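Local coordinates for protein thermophilic dibenzothiophene desulfurization enzyme C (Paenibacillus sp. A11-2, PDB 5XDC) that probably catalyses the FMNH2- and oxygen-dependent oxidation of dibenzothiophene to its sulfoxide and sulfone, as a tetrameric flavin monooxygenase, at residues V101-S106 with E322-N327; T235-F238 with K243-L246; A317-E322 with G335-Q340. One frame throughout, in Å; residues are numbered along the deposited sequence.

Interaction 1 (V101-S106 with E322-N327); sequences VDLFAS and ELWERN. With SO4 (sulfate ion), chain N; SO4 (sulfate ion), chain K.
Trp324 and Asp102 meet because both hold CG anti to their backbone N, with chi1 at 178° for Trp324 and -162° for Asp102: the indole reaches out from helix 293-324, and the carboxylate from helix 85-104. The six-membered ring of the indole does the touching. Asp102 OD2 lies 3.4 Å from Trp324 CZ2, while Asp102 CB sits 3.6 Å from Trp324 CH2, so the carboxylate approaches the far end of the ring obliquely, the two planes 28° apart. Beside it comes Leu103, whose CG is 4.0 Å from Trp324 CZ3, with CD2 close behind. No hydrogen bond crosses between the segments. The other carboxylate oxygen, Asp102 OD1, is hydrogen-bonded to Tyr114 OH of helix 107-119, which limits rotation of the group; Trp70 meets the indole edge-to-face.

Within 322-327 itself, Arg326 NH2 forms a salt bridge with Glu322 OE2 at 2.6 Å, the oxygen being met on its anti side and close to the guanidinium plane. The same nitrogen donates to O2 of the chain K sulfate at 2.9 Å, and Arg326 NH1 to O3 of that ion at 3.0 Å. The chain N sulfate receives a bond from the backbone Asn327 N through its O2 at 2.8 Å. Both ions probably come from the crystallisation liquor. The whole is a surface junction of the acyl-CoA dehydrogenase fold, where the N-terminal helical domain packs on the C-terminal helical domain.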
ATOM      1  N   VAL B 101     -27.743 -15.748  23.689  1.00 12.79           N
ATOM      2  CA  VAL B 101     -28.717 -16.523  24.453  1.00 14.47           C
ATOM      3  C   VAL B 101     -28.024 -17.650  25.202  1.00 15.93           C
ATOM      4  O   VAL B 101     -28.259 -17.864  26.397  1.00 16.43           O
ATOM      5  CB  VAL B 101     -29.817 -17.059  23.525  1.00 12.53           C
ATOM      6  CG1 VAL B 101     -30.712 -18.059  24.284  1.00 17.95           C
ATOM      7  CG2 VAL B 101     -30.656 -15.921  22.956  1.00 12.60           C
ATOM      8  N   ASP B 102     -27.156 -18.391  24.506  1.00 15.29           N
ATOM      9  CA  ASP B 102     -26.509 -19.540  25.132  1.00 14.44           C
ATOM     10  C   ASP B 102     -25.626 -19.122  26.300  1.00 19.16           C
ATOM     11  O   ASP B 102     -25.505 -19.867  27.281  1.00 17.36           O
ATOM     12  CB  ASP B 102     -25.684 -20.311  24.118  1.00 16.99           C
ATOM     13  CG  ASP B 102     -25.370 -21.715  24.592  1.00 19.88           C
ATOM     14  OD1 ASP B 102     -26.288 -22.552  24.553  1.00 20.52           O
ATOM     15  OD2 ASP B 102     -24.225 -21.963  25.005  1.00 18.79           O
ATOM     16  N   LEU B 103     -24.998 -17.944  26.221  1.00 14.06           N
ATOM     17  CA  LEU B 103     -24.058 -17.514  27.242  1.00 18.40           C
ATOM     18  C   LEU B 103     -24.733 -16.919  28.469  1.00 18.64           C
ATOM     19  O   LEU B 103     -24.098 -16.843  29.523  1.00 19.45           O
ATOM     20  CB  LEU B 103     -23.088 -16.478  26.662  1.00 18.67           C
ATOM     21  CG  LEU B 103     -22.092 -17.023  25.645  1.00 15.98           C
ATOM     22  CD1 LEU B 103     -21.447 -15.856  24.880  1.00 15.01           C
ATOM     23  CD2 LEU B 103     -21.024 -17.879  26.337  1.00 21.02           C
ATOM     24  N   PHE B 104     -25.989 -16.476  28.350  1.00 17.54           N
ATOM     25  CA  PHE B 104     -26.684 -15.810  29.443  1.00 17.67           C
ATOM     26  C   PHE B 104     -27.946 -16.524  29.906  1.00 19.22           C
ATOM     27  O   PHE B 104     -28.379 -16.284  31.041  1.00 22.37           O
ATOM     28  CB  PHE B 104     -27.051 -14.373  29.043  1.00 18.35           C
ATOM     29  CG  PHE B 104     -25.889 -13.429  29.063  1.00 18.90           C
ATOM     30  CD1 PHE B 104     -25.508 -12.802  30.234  1.00 20.83           C
ATOM     31  CD2 PHE B 104     -25.167 -13.184  27.914  1.00 18.57           C
ATOM     32  CE1 PHE B 104     -24.442 -11.944  30.253  1.00 23.22           C
ATOM     33  CE2 PHE B 104     -24.086 -12.330  27.931  1.00 19.47           C
ATOM     34  CZ  PHE B 104     -23.730 -11.705  29.098  1.00 20.26           C
ATOM     35  N   ALA B 105     -28.537 -17.386  29.086  1.00 19.69           N
ATOM     36  CA  ALA B 105     -29.771 -18.060  29.467  1.00 15.60           C
ATOM     37  C   ALA B 105     -29.503 -19.101  30.547  1.00 23.65           C
ATOM     38  O   ALA B 105     -28.407 -19.654  30.656  1.00 19.34           O
ATOM     39  CB  ALA B 105     -30.417 -18.723  28.255  1.00 17.97           C
ATOM     40  N   SER B 106     -30.520 -19.349  31.365  1.00 18.96           N
ATOM     41  CA  SER B 106     -30.436 -20.408  32.350  1.00 26.04           C
ATOM     42  C   SER B 106     -30.570 -21.769  31.676  1.00 22.30           C
ATOM     43  O   SER B 106     -31.121 -21.886  30.578  1.00 20.75           O
ATOM     44  CB  SER B 106     -31.543 -20.247  33.384  1.00 24.50           C
ATOM     45  OG  SER B 106     -32.782 -20.596  32.806  1.00 23.35           O
ATOM     46  N   GLU B 322     -12.875 -24.173  21.491  1.00 21.88           N
ATOM     47  CA  GLU B 322     -12.269 -24.657  22.733  1.00 25.74           C
ATOM     48  C   GLU B 322     -12.808 -23.891  23.937  1.00 28.04           C
ATOM     49  O   GLU B 322     -13.198 -24.490  24.948  1.00 23.20           O
ATOM     50  CB  GLU B 322     -10.740 -24.551  22.656  1.00 22.97           C
ATOM     51  CG  GLU B 322     -10.023 -24.977  23.943  1.00 46.11           C
ATOM     52  CD  GLU B 322      -9.948 -26.484  24.120  1.00 68.31           C
ATOM     53  OE1 GLU B 322     -10.580 -27.212  23.322  1.00 63.85           O
ATOM     54  OE2 GLU B 322      -9.255 -26.939  25.060  1.00 69.97           O
ATOM     55  N   LEU B 323     -12.849 -22.561  23.850  1.00 19.81           N
ATOM     56  CA  LEU B 323     -13.299 -21.781  24.996  1.00 20.51           C
ATOM     57  C   LEU B 323     -14.812 -21.846  25.176  1.00 19.72           C
ATOM     58  O   LEU B 323     -15.299 -21.717  26.303  1.00 20.98           O
ATOM     59  CB  LEU B 323     -12.837 -20.332  24.860  1.00 23.10           C
ATOM     60  CG  LEU B 323     -11.313 -20.123  24.869  1.00 19.14           C
ATOM     61  CD1 LEU B 323     -10.999 -18.667  24.820  1.00 19.06           C
ATOM     62  CD2 LEU B 323     -10.651 -20.762  26.096  1.00 21.07           C
ATOM     63  N   TRP B 324     -15.554 -22.044  24.086  1.00 19.65           N
ATOM     64  CA  TRP B 324     -17.003 -22.240  24.153  1.00 22.34           C
ATOM     65  C   TRP B 324     -17.370 -23.461  24.976  1.00 23.38           C
ATOM     66  O   TRP B 324     -18.435 -23.484  25.606  1.00 22.39           O
ATOM     67  CB  TRP B 324     -17.531 -22.397  22.740  1.00 19.54           C
ATOM     68  CG  TRP B 324     -18.998 -22.669  22.507  1.00 18.34           C
ATOM     69  CD1 TRP B 324     -19.557 -23.859  22.139  1.00 22.17           C
ATOM     70  CD2 TRP B 324     -20.066 -21.718  22.536  1.00 17.11           C
ATOM     71  NE1 TRP B 324     -20.907 -23.709  21.946  1.00 22.87           N
ATOM     72  CE2 TRP B 324     -21.243 -22.403  22.185  1.00 21.36           C
ATOM     73  CE3 TRP B 324     -20.140 -20.349  22.816  1.00 18.57           C
ATOM     74  CZ2 TRP B 324     -22.480 -21.766  22.106  1.00 23.03           C
ATOM     75  CZ3 TRP B 324     -21.368 -19.723  22.743  1.00 23.27           C
ATOM     76  CH2 TRP B 324     -22.519 -20.430  22.393  1.00 20.64           C
ATOM     77  N   GLU B 325     -16.529 -24.491  24.947  1.00 25.92           N
ATOM     78  CA  GLU B 325     -16.785 -25.725  25.679  1.00 23.79           C
ATOM     79  C   GLU B 325     -16.345 -25.657  27.135  1.00 28.33           C
ATOM     80  O   GLU B 325     -16.683 -26.564  27.902  1.00 36.49           O
ATOM     81  CB  GLU B 325     -16.079 -26.892  24.982  1.00 27.34           C
ATOM     82  CG  GLU B 325     -16.640 -27.239  23.616  1.00 23.46           C
ATOM     83  CD  GLU B 325     -15.798 -28.275  22.897  1.00 25.90           C
ATOM     84  OE1 GLU B 325     -14.782 -28.716  23.476  1.00 52.94           O
ATOM     85  OE2 GLU B 325     -16.144 -28.646  21.762  1.00 31.59           O
ATOM     86  N   ARG B 326     -15.630 -24.611  27.545  1.00 26.81           N
ATOM     87  CA  ARG B 326     -15.146 -24.513  28.917  1.00 28.45           C
ATOM     88  C   ARG B 326     -16.264 -24.068  29.848  1.00 33.10           C
ATOM     89  O   ARG B 326     -17.152 -23.305  29.463  1.00 26.15           O
ATOM     90  CB  ARG B 326     -13.995 -23.516  29.026  1.00 32.34           C
ATOM     91  CG  ARG B 326     -12.792 -23.842  28.177  1.00 28.65           C
ATOM     92  CD  ARG B 326     -11.939 -24.922  28.792  1.00 41.05           C
ATOM     93  NE  ARG B 326     -10.861 -25.329  27.898  1.00 40.00           N
ATOM     94  CZ  ARG B 326      -9.672 -24.738  27.834  1.00 29.75           C
ATOM     95  NH1 ARG B 326      -9.388 -23.710  28.614  1.00 29.13           N
ATOM     96  NH2 ARG B 326      -8.759 -25.188  26.986  1.00 39.17           N
ATOM     97  N   ASN B 327     -16.204 -24.539  31.096  1.00 29.80           N
ATOM     98  CA  ASN B 327     -17.139 -24.050  32.100  1.00 29.41           C
ATOM     99  C   ASN B 327     -16.776 -22.656  32.569  1.00 24.60           C
ATOM    100  O   ASN B 327     -17.664 -21.856  32.869  1.00 31.35           O
ATOM    101  CB  ASN B 327     -17.183 -25.007  33.295  1.00 36.77           C
ATOM    102  CG  ASN B 327     -17.674 -26.384  32.912  1.00 46.19           C
ATOM    103  OD1 ASN B 327     -18.662 -26.522  32.185  1.00 43.74           O
ATOM    104  ND2 ASN B 327     -16.976 -27.416  33.383  1.00 52.45           N
TER
HETATM  105  S   SO4 N 505     -13.225 -25.830  32.712  1.00 63.64           S
HETATM  106  O1  SO4 N 505     -11.842 -25.922  32.251  1.00 59.99           O
HETATM  107  O2  SO4 N 505     -14.121 -26.377  31.693  1.00 42.23           O
HETATM  108  O3  SO4 N 505     -13.387 -26.606  33.943  1.00 79.20           O
HETATM  109  O4  SO4 N 505     -13.534 -24.428  32.991  1.00 37.03           O
HETATM  110  S   SO4 K 502      -5.728 -23.008  27.921  1.00 39.66           S
HETATM  111  O1  SO4 K 502      -4.346 -23.484  27.980  1.00 44.28           O
HETATM  112  O2  SO4 K 502      -6.383 -23.583  26.746  1.00 35.16           O
HETATM  113  O3  SO4 K 502      -6.446 -23.434  29.125  1.00 49.17           O
HETATM  114  O4  SO4 K 502      -5.698 -21.547  27.886  1.00 35.36           O

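Interaction 2 (T235-F238 with K243-L246)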
ATOM      1  N   THR B 235     -22.871  -6.155  31.553  1.00 17.46           N
ATOM      2  CA  THR B 235     -21.813  -5.219  31.919  1.00 20.23           C
ATOM      3  C   THR B 235     -20.860  -5.850  32.926  1.00 24.68           C
ATOM      4  O   THR B 235     -19.639  -5.693  32.821  1.00 22.46           O
ATOM      5  CB  THR B 235     -22.438  -3.941  32.480  1.00 18.18           C
ATOM      6  OG1 THR B 235     -23.325  -3.373  31.511  1.00 24.98           O
ATOM      7  CG2 THR B 235     -21.376  -2.917  32.825  1.00 32.17           C
ATOM      8  N   ASP B 236     -21.398  -6.584  33.905  1.00 21.53           N
ATOM      9  CA  ASP B 236     -20.543  -7.261  34.869  1.00 22.73           C
ATOM     10  C   ASP B 236     -19.676  -8.320  34.198  1.00 24.13           C
ATOM     11  O   ASP B 236     -18.495  -8.468  34.531  1.00 24.75           O
ATOM     12  CB  ASP B 236     -21.398  -7.895  35.965  1.00 25.98           C
ATOM     13  CG  ASP B 236     -22.165  -6.869  36.778  1.00 31.63           C
ATOM     14  OD1 ASP B 236     -21.766  -5.689  36.794  1.00 33.85           O
ATOM     15  OD2 ASP B 236     -23.174  -7.253  37.403  1.00 42.96           O
ATOM     16  N   ALA B 237     -20.248  -9.078  33.261  1.00 21.39           N
ATOM     17  CA  ALA B 237     -19.472 -10.100  32.562  1.00 22.95           C
ATOM     18  C   ALA B 237     -18.363  -9.463  31.739  1.00 23.73           C
ATOM     19  O   ALA B 237     -17.239  -9.974  31.701  1.00 23.93           O
ATOM     20  CB  ALA B 237     -20.381 -10.942  31.668  1.00 23.64           C
ATOM     21  N   PHE B 238     -18.657  -8.342  31.077  1.00 23.00           N
ATOM     22  CA  PHE B 238     -17.617  -7.619  30.346  1.00 23.38           C
ATOM     23  C   PHE B 238     -16.492  -7.195  31.284  1.00 25.99           C
ATOM     24  O   PHE B 238     -15.309  -7.406  30.993  1.00 25.15           O
ATOM     25  CB  PHE B 238     -18.203  -6.379  29.657  1.00 23.92           C
ATOM     26  CG  PHE B 238     -18.982  -6.661  28.398  1.00 23.28           C
ATOM     27  CD1 PHE B 238     -18.808  -7.829  27.671  1.00 25.84           C
ATOM     28  CD2 PHE B 238     -19.884  -5.719  27.922  1.00 29.32           C
ATOM     29  CE1 PHE B 238     -19.517  -8.049  26.505  1.00 26.48           C
ATOM     30  CE2 PHE B 238     -20.600  -5.956  26.762  1.00 21.00           C
ATOM     31  CZ  PHE B 238     -20.413  -7.123  26.063  1.00 22.10           C
ATOM     32  N   LYS B 243     -16.722 -15.828  30.866  1.00 21.73           N
ATOM     33  CA  LYS B 243     -17.164 -16.559  29.684  1.00 19.29           C
ATOM     34  C   LYS B 243     -18.231 -15.829  28.873  1.00 16.11           C
ATOM     35  O   LYS B 243     -18.161 -15.887  27.634  1.00 18.91           O
ATOM     36  CB  LYS B 243     -17.670 -17.951  30.082  1.00 20.03           C
ATOM     37  CG  LYS B 243     -17.986 -18.808  28.873  1.00 19.35           C
ATOM     38  CD  LYS B 243     -18.465 -20.187  29.223  1.00 23.23           C
ATOM     39  CE  LYS B 243     -18.639 -21.012  27.956  1.00 21.73           C
ATOM     40  NZ  LYS B 243     -19.258 -22.351  28.166  1.00 25.88           N
ATOM     41  N   PRO B 244     -19.249 -15.189  29.465  1.00 17.94           N
ATOM     42  CA  PRO B 244     -20.258 -14.523  28.627  1.00 18.17           C
ATOM     43  C   PRO B 244     -19.678 -13.414  27.768  1.00 19.91           C
ATOM     44  O   PRO B 244     -20.249 -13.114  26.709  1.00 17.91           O
ATOM     45  CB  PRO B 244     -21.268 -13.987  29.650  1.00 19.86           C
ATOM     46  CG  PRO B 244     -21.101 -14.888  30.833  1.00 18.68           C
ATOM     47  CD  PRO B 244     -19.628 -15.160  30.889  1.00 20.94           C
ATOM     48  N   SER B 245     -18.567 -12.800  28.190  1.00 17.95           N
ATOM     49  CA  SER B 245     -17.911 -11.802  27.351  1.00 22.93           C
ATOM     50  C   SER B 245     -17.280 -12.411  26.100  1.00 18.15           C
ATOM     51  O   SER B 245     -16.776 -11.645  25.263  1.00 18.47           O
ATOM     52  CB  SER B 245     -16.858 -11.030  28.159  1.00 19.79           C
ATOM     53  OG  SER B 245     -15.678 -11.793  28.360  1.00 18.54           O
ATOM     54  N   LEU B 246     -17.295 -13.746  25.932  1.00 16.35           N
ATOM     55  CA  LEU B 246     -16.915 -14.343  24.657  1.00 15.72           C
ATOM     56  C   LEU B 246     -17.833 -13.906  23.528  1.00 12.74           C
ATOM     57  O   LEU B 246     -17.486 -14.098  22.361  1.00 13.38           O
ATOM     58  CB  LEU B 246     -16.936 -15.868  24.700  1.00 16.36           C
ATOM     59  CG  LEU B 246     -15.871 -16.618  25.508  1.00 17.55           C
ATOM     60  CD1 LEU B 246     -16.165 -18.118  25.432  1.00 18.02           C
ATOM     61  CD2 LEU B 246     -14.470 -16.307  24.986  1.00 19.80           C
TER
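Ala237 and Pro244 make the apolar part of this contact: Ala237 CB points at the proline ring and lies 3.8 Å from Pro244 CB, with Pro244 CG only slightly farther. A second carbon contact joins Phe238 to Ser245. Ser245 CB comes in at the edge of the phenyl ring, in its plane, 3.8 Å from Phe238 CD1. The ring gets there with CG anti to its own carbonyl carbon (chi1 -77°), and Phe412 meets it edge-to-face from elsewhere in the chain.

Polar atoms take part without bonding across. Ser245 CB is 3.7 Å from Ala237 O, a packing distance; that carbonyl accepts a weak hydrogen bond from Ser242 OG. Ser245 OG is hydrogen-bonded to Ser242 O, just before its own segment, so the methylene rather than the hydroxyl is what Ser245 offers to helix 233-240. Within 243-246, Leu246 N bonds to Lys243 O at 2.9 Å, the i to i+3 step of a 3-10 turn.

The backbones run close, Phe238 CA and Ser245 CA being 5.2 Å apart, and the short side chain of Ser245 is consistent with so close an approach. Ser129 and Tyr413, which bind FMN in another structure of this protein, lie about 8 Å from Phe238, side chain to side chain. Between 235-238 and 243-246 the fit thus rests on carbon contacts and shape; the nearby polar link from Ser242 to Ala237 O is weak.

Interaction 3 (A317-E322 with G335-Q340). With SO4 (sulfate ion), chain K.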
ATOM      1  N   ALA B 317     -10.974 -19.920  14.783  1.00 16.23           N
ATOM      2  CA  ALA B 317     -12.270 -20.567  14.958  1.00 17.23           C
ATOM      3  C   ALA B 317     -12.157 -21.794  15.867  1.00 20.63           C
ATOM      4  O   ALA B 317     -13.031 -22.038  16.707  1.00 18.14           O
ATOM      5  CB  ALA B 317     -12.841 -20.943  13.594  1.00 18.77           C
ATOM      6  N   LEU B 318     -11.076 -22.566  15.729  1.00 21.95           N
ATOM      7  CA  LEU B 318     -10.851 -23.695  16.631  1.00 23.05           C
ATOM      8  C   LEU B 318     -10.718 -23.234  18.077  1.00 22.57           C
ATOM      9  O   LEU B 318     -11.198 -23.905  19.002  1.00 21.36           O
ATOM     10  CB  LEU B 318      -9.604 -24.462  16.187  1.00 21.07           C
ATOM     11  CG  LEU B 318      -9.760 -25.277  14.908  1.00 26.83           C
ATOM     12  CD1 LEU B 318      -8.394 -25.744  14.419  1.00 34.55           C
ATOM     13  CD2 LEU B 318     -10.682 -26.455  15.140  1.00 29.73           C
ATOM     14  N   ARG B 319     -10.092 -22.082  18.295  1.00 19.56           N
ATOM     15  CA  ARG B 319      -9.950 -21.562  19.645  1.00 18.86           C
ATOM     16  C   ARG B 319     -11.289 -21.086  20.202  1.00 23.26           C
ATOM     17  O   ARG B 319     -11.572 -21.268  21.391  1.00 20.39           O
ATOM     18  CB  ARG B 319      -8.923 -20.434  19.654  1.00 20.38           C
ATOM     19  CG  ARG B 319      -8.644 -19.867  21.015  1.00 20.58           C
ATOM     20  CD  ARG B 319      -8.204 -20.946  22.020  1.00 22.00           C
ATOM     21  NE  ARG B 319      -7.763 -20.330  23.262  1.00 21.90           N
ATOM     22  CZ  ARG B 319      -7.354 -21.001  24.334  1.00 29.19           C
ATOM     23  NH1 ARG B 319      -7.328 -22.319  24.321  1.00 22.64           N
ATOM     24  NH2 ARG B 319      -6.965 -20.346  25.417  1.00 25.59           N
ATOM     25  N   VAL B 320     -12.126 -20.468  19.368  1.00 19.71           N
ATOM     26  CA  VAL B 320     -13.484 -20.137  19.806  1.00 15.53           C
ATOM     27  C   VAL B 320     -14.172 -21.385  20.354  1.00 16.47           C
ATOM     28  O   VAL B 320     -14.801 -21.359  21.421  1.00 20.16           O
ATOM     29  CB  VAL B 320     -14.294 -19.528  18.648  1.00 18.02           C
ATOM     30  CG1 VAL B 320     -15.781 -19.471  19.016  1.00 18.02           C
ATOM     31  CG2 VAL B 320     -13.759 -18.144  18.286  1.00 17.13           C
ATOM     32  N   GLN B 321     -14.098 -22.483  19.600  1.00 18.45           N
ATOM     33  CA  GLN B 321     -14.768 -23.713  20.015  1.00 18.59           C
ATOM     34  C   GLN B 321     -14.201 -24.218  21.335  1.00 23.30           C
ATOM     35  O   GLN B 321     -14.956 -24.638  22.223  1.00 21.75           O
ATOM     36  CB  GLN B 321     -14.643 -24.778  18.930  1.00 22.08           C
ATOM     37  CG  GLN B 321     -15.337 -26.096  19.267  1.00 23.54           C
ATOM     38  CD  GLN B 321     -16.842 -25.937  19.394  1.00 24.68           C
ATOM     39  OE1 GLN B 321     -17.442 -25.069  18.758  1.00 21.63           O
ATOM     40  NE2 GLN B 321     -17.461 -26.776  20.214  1.00 22.52           N
ATOM     41  N   GLU B 322     -12.875 -24.173  21.491  1.00 21.88           N
ATOM     42  CA  GLU B 322     -12.269 -24.657  22.733  1.00 25.74           C
ATOM     43  C   GLU B 322     -12.808 -23.891  23.937  1.00 28.04           C
ATOM     44  O   GLU B 322     -13.198 -24.490  24.948  1.00 23.20           O
ATOM     45  CB  GLU B 322     -10.740 -24.551  22.656  1.00 22.97           C
ATOM     46  CG  GLU B 322     -10.023 -24.977  23.943  1.00 46.11           C
ATOM     47  CD  GLU B 322      -9.948 -26.484  24.120  1.00 68.31           C
ATOM     48  OE1 GLU B 322     -10.580 -27.212  23.322  1.00 63.85           O
ATOM     49  OE2 GLU B 322      -9.255 -26.939  25.060  1.00 69.97           O
ATOM     50  N   GLY B 335      -9.107 -12.321  26.459  1.00 18.75           N
ATOM     51  CA  GLY B 335      -8.365 -11.227  25.854  1.00 20.32           C
ATOM     52  C   GLY B 335      -7.477 -11.682  24.715  1.00 21.34           C
ATOM     53  O   GLY B 335      -7.446 -11.054  23.651  1.00 18.30           O
ATOM     54  N   GLN B 336      -6.753 -12.783  24.911  1.00 17.99           N
ATOM     55  CA  GLN B 336      -5.957 -13.345  23.823  1.00 21.36           C
ATOM     56  C   GLN B 336      -6.835 -13.710  22.640  1.00 21.87           C
ATOM     57  O   GLN B 336      -6.471 -13.465  21.485  1.00 18.70           O
ATOM     58  CB  GLN B 336      -5.193 -14.578  24.290  1.00 22.16           C
ATOM     59  CG  GLN B 336      -4.082 -14.265  25.263  1.00 31.37           C
ATOM     60  CD  GLN B 336      -3.405 -15.516  25.777  1.00 65.63           C
ATOM     61  OE1 GLN B 336      -3.645 -16.616  25.270  1.00 79.15           O
ATOM     62  NE2 GLN B 336      -2.556 -15.360  26.788  1.00 67.42           N
ATOM     63  N   LEU B 337      -8.005 -14.296  22.901  1.00 15.39           N
ATOM     64  CA  LEU B 337      -8.888 -14.634  21.798  1.00 16.52           C
ATOM     65  C   LEU B 337      -9.340 -13.378  21.068  1.00 12.96           C
ATOM     66  O   LEU B 337      -9.334 -13.338  19.833  1.00 15.29           O
ATOM     67  CB  LEU B 337     -10.090 -15.422  22.302  1.00 17.88           C
ATOM     68  CG  LEU B 337     -11.103 -15.719  21.199  1.00 14.38           C
ATOM     69  CD1 LEU B 337     -10.567 -16.582  20.074  1.00 14.88           C
ATOM     70  CD2 LEU B 337     -12.368 -16.344  21.791  1.00 18.16           C
ATOM     71  N   MET B 338      -9.724 -12.341  21.811  1.00 13.95           N
ATOM     72  CA  MET B 338     -10.185 -11.112  21.173  1.00 16.08           C
ATOM     73  C   MET B 338      -9.082 -10.484  20.326  1.00 18.92           C
ATOM     74  O   MET B 338      -9.344  -9.960  19.242  1.00 15.15           O
ATOM     75  CB  MET B 338     -10.686 -10.125  22.221  1.00 16.03           C
ATOM     76  CG  MET B 338     -11.316  -8.864  21.623  1.00 14.88           C
ATOM     77  SD  MET B 338     -12.859  -9.169  20.736  1.00 17.46           S
ATOM     78  CE  MET B 338     -12.405  -8.642  19.070  1.00 15.91           C
ATOM     79  N   VAL B 339      -7.838 -10.526  20.805  1.00 16.41           N
ATOM     80  CA  VAL B 339      -6.731 -10.009  20.000  1.00 15.96           C
ATOM     81  C   VAL B 339      -6.588 -10.815  18.712  1.00 17.37           C
ATOM     82  O   VAL B 339      -6.379 -10.251  17.632  1.00 16.68           O
ATOM     83  CB  VAL B 339      -5.432 -10.002  20.832  1.00 20.89           C
ATOM     84  CG1 VAL B 339      -4.219  -9.691  19.962  1.00 19.89           C
ATOM     85  CG2 VAL B 339      -5.539  -8.989  21.939  1.00 18.87           C
ATOM     86  N   GLN B 340      -6.673 -12.145  18.802  1.00 14.02           N
ATOM     87  CA  GLN B 340      -6.548 -12.973  17.606  1.00 14.19           C
ATOM     88  C   GLN B 340      -7.688 -12.709  16.626  1.00 12.44           C
ATOM     89  O   GLN B 340      -7.473 -12.693  15.410  1.00 13.37           O
ATOM     90  CB  GLN B 340      -6.509 -14.456  17.974  1.00 20.19           C
ATOM     91  CG  GLN B 340      -5.213 -14.938  18.645  1.00 21.65           C
ATOM     92  CD  GLN B 340      -3.969 -14.870  17.744  1.00 27.07           C
ATOM     93  OE1 GLN B 340      -3.960 -15.365  16.606  1.00 24.90           O
ATOM     94  NE2 GLN B 340      -2.905 -14.266  18.266  1.00 26.18           N
TER
HETATM   95  S   SO4 K 502      -5.728 -23.008  27.921  1.00 39.66           S
HETATM   96  O1  SO4 K 502      -4.346 -23.484  27.980  1.00 44.28           O
HETATM   97  O2  SO4 K 502      -6.383 -23.583  26.746  1.00 35.16           O
HETATM   98  O3  SO4 K 502      -6.446 -23.434  29.125  1.00 49.17           O
HETATM   99  O4  SO4 K 502      -5.698 -21.547  27.886  1.00 35.36           O
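Arg319 works at two levels, its aliphatic stem packing on Leu337 while its guanidinium grips a sulfate. Chi1 (-177°, CG anti to the backbone N) places Arg319 CG against Leu337 CD1, 3.9 Å away; the bend at chi2 (55°) then turns the rest of the chain toward the sulfate. Arg319 NH1 donates to sulfate O2 at 2.9 Å and Arg319 NH2 to O4 at 3.0 Å, with the sulfur in the guanidinium plane. Gln333 NE2 also bonds this ion, probably from the crystallisation liquor.

Leu337 and Val320 are both buried. Leu337 CD1 touches Val320 CG2, 4.0 Å away, the side chains crossing at about a right angle, and Leu337 CD2 is 4.2 Å from Val320 CG2. Pro249 of helix 247-276 packs on Leu337, while Val320 meets Ile250, Leu253 and Trp70. Putting an alanine in place of Arg319 would probably leave one side of Leu337 CD1 less covered and cost the sulfate two of its hydrogen bonds. Between 317-322 and 335-340 of the C-terminal helical domain the packing is carbon on carbon, with no hydrogen bond across, and in this crystal the guanidinium is turned to a sulfate at the margin.

Interaction 1 is a surface contact, interactions 2 and 3 are buried, and all three lie on the same side of the chain's centre. Helix 293-324 serves both 1 and 3: its last turns pack on helix 331-363, and the residues at its very end on helix 85-104, and one sulfate spans the two through Arg326 and Arg319. Lys243, in interaction 2, probably donates to the carbonyls of Trp324 and Arg326, and Phe104 packs on Pro244, tying 2 to 1. Leu246 meets Leu337, linking 2 to 3. Only interaction 1 sets a carboxylate against its partner segment; the buried pair meet chiefly through carbon, leaving ions to the outer margin.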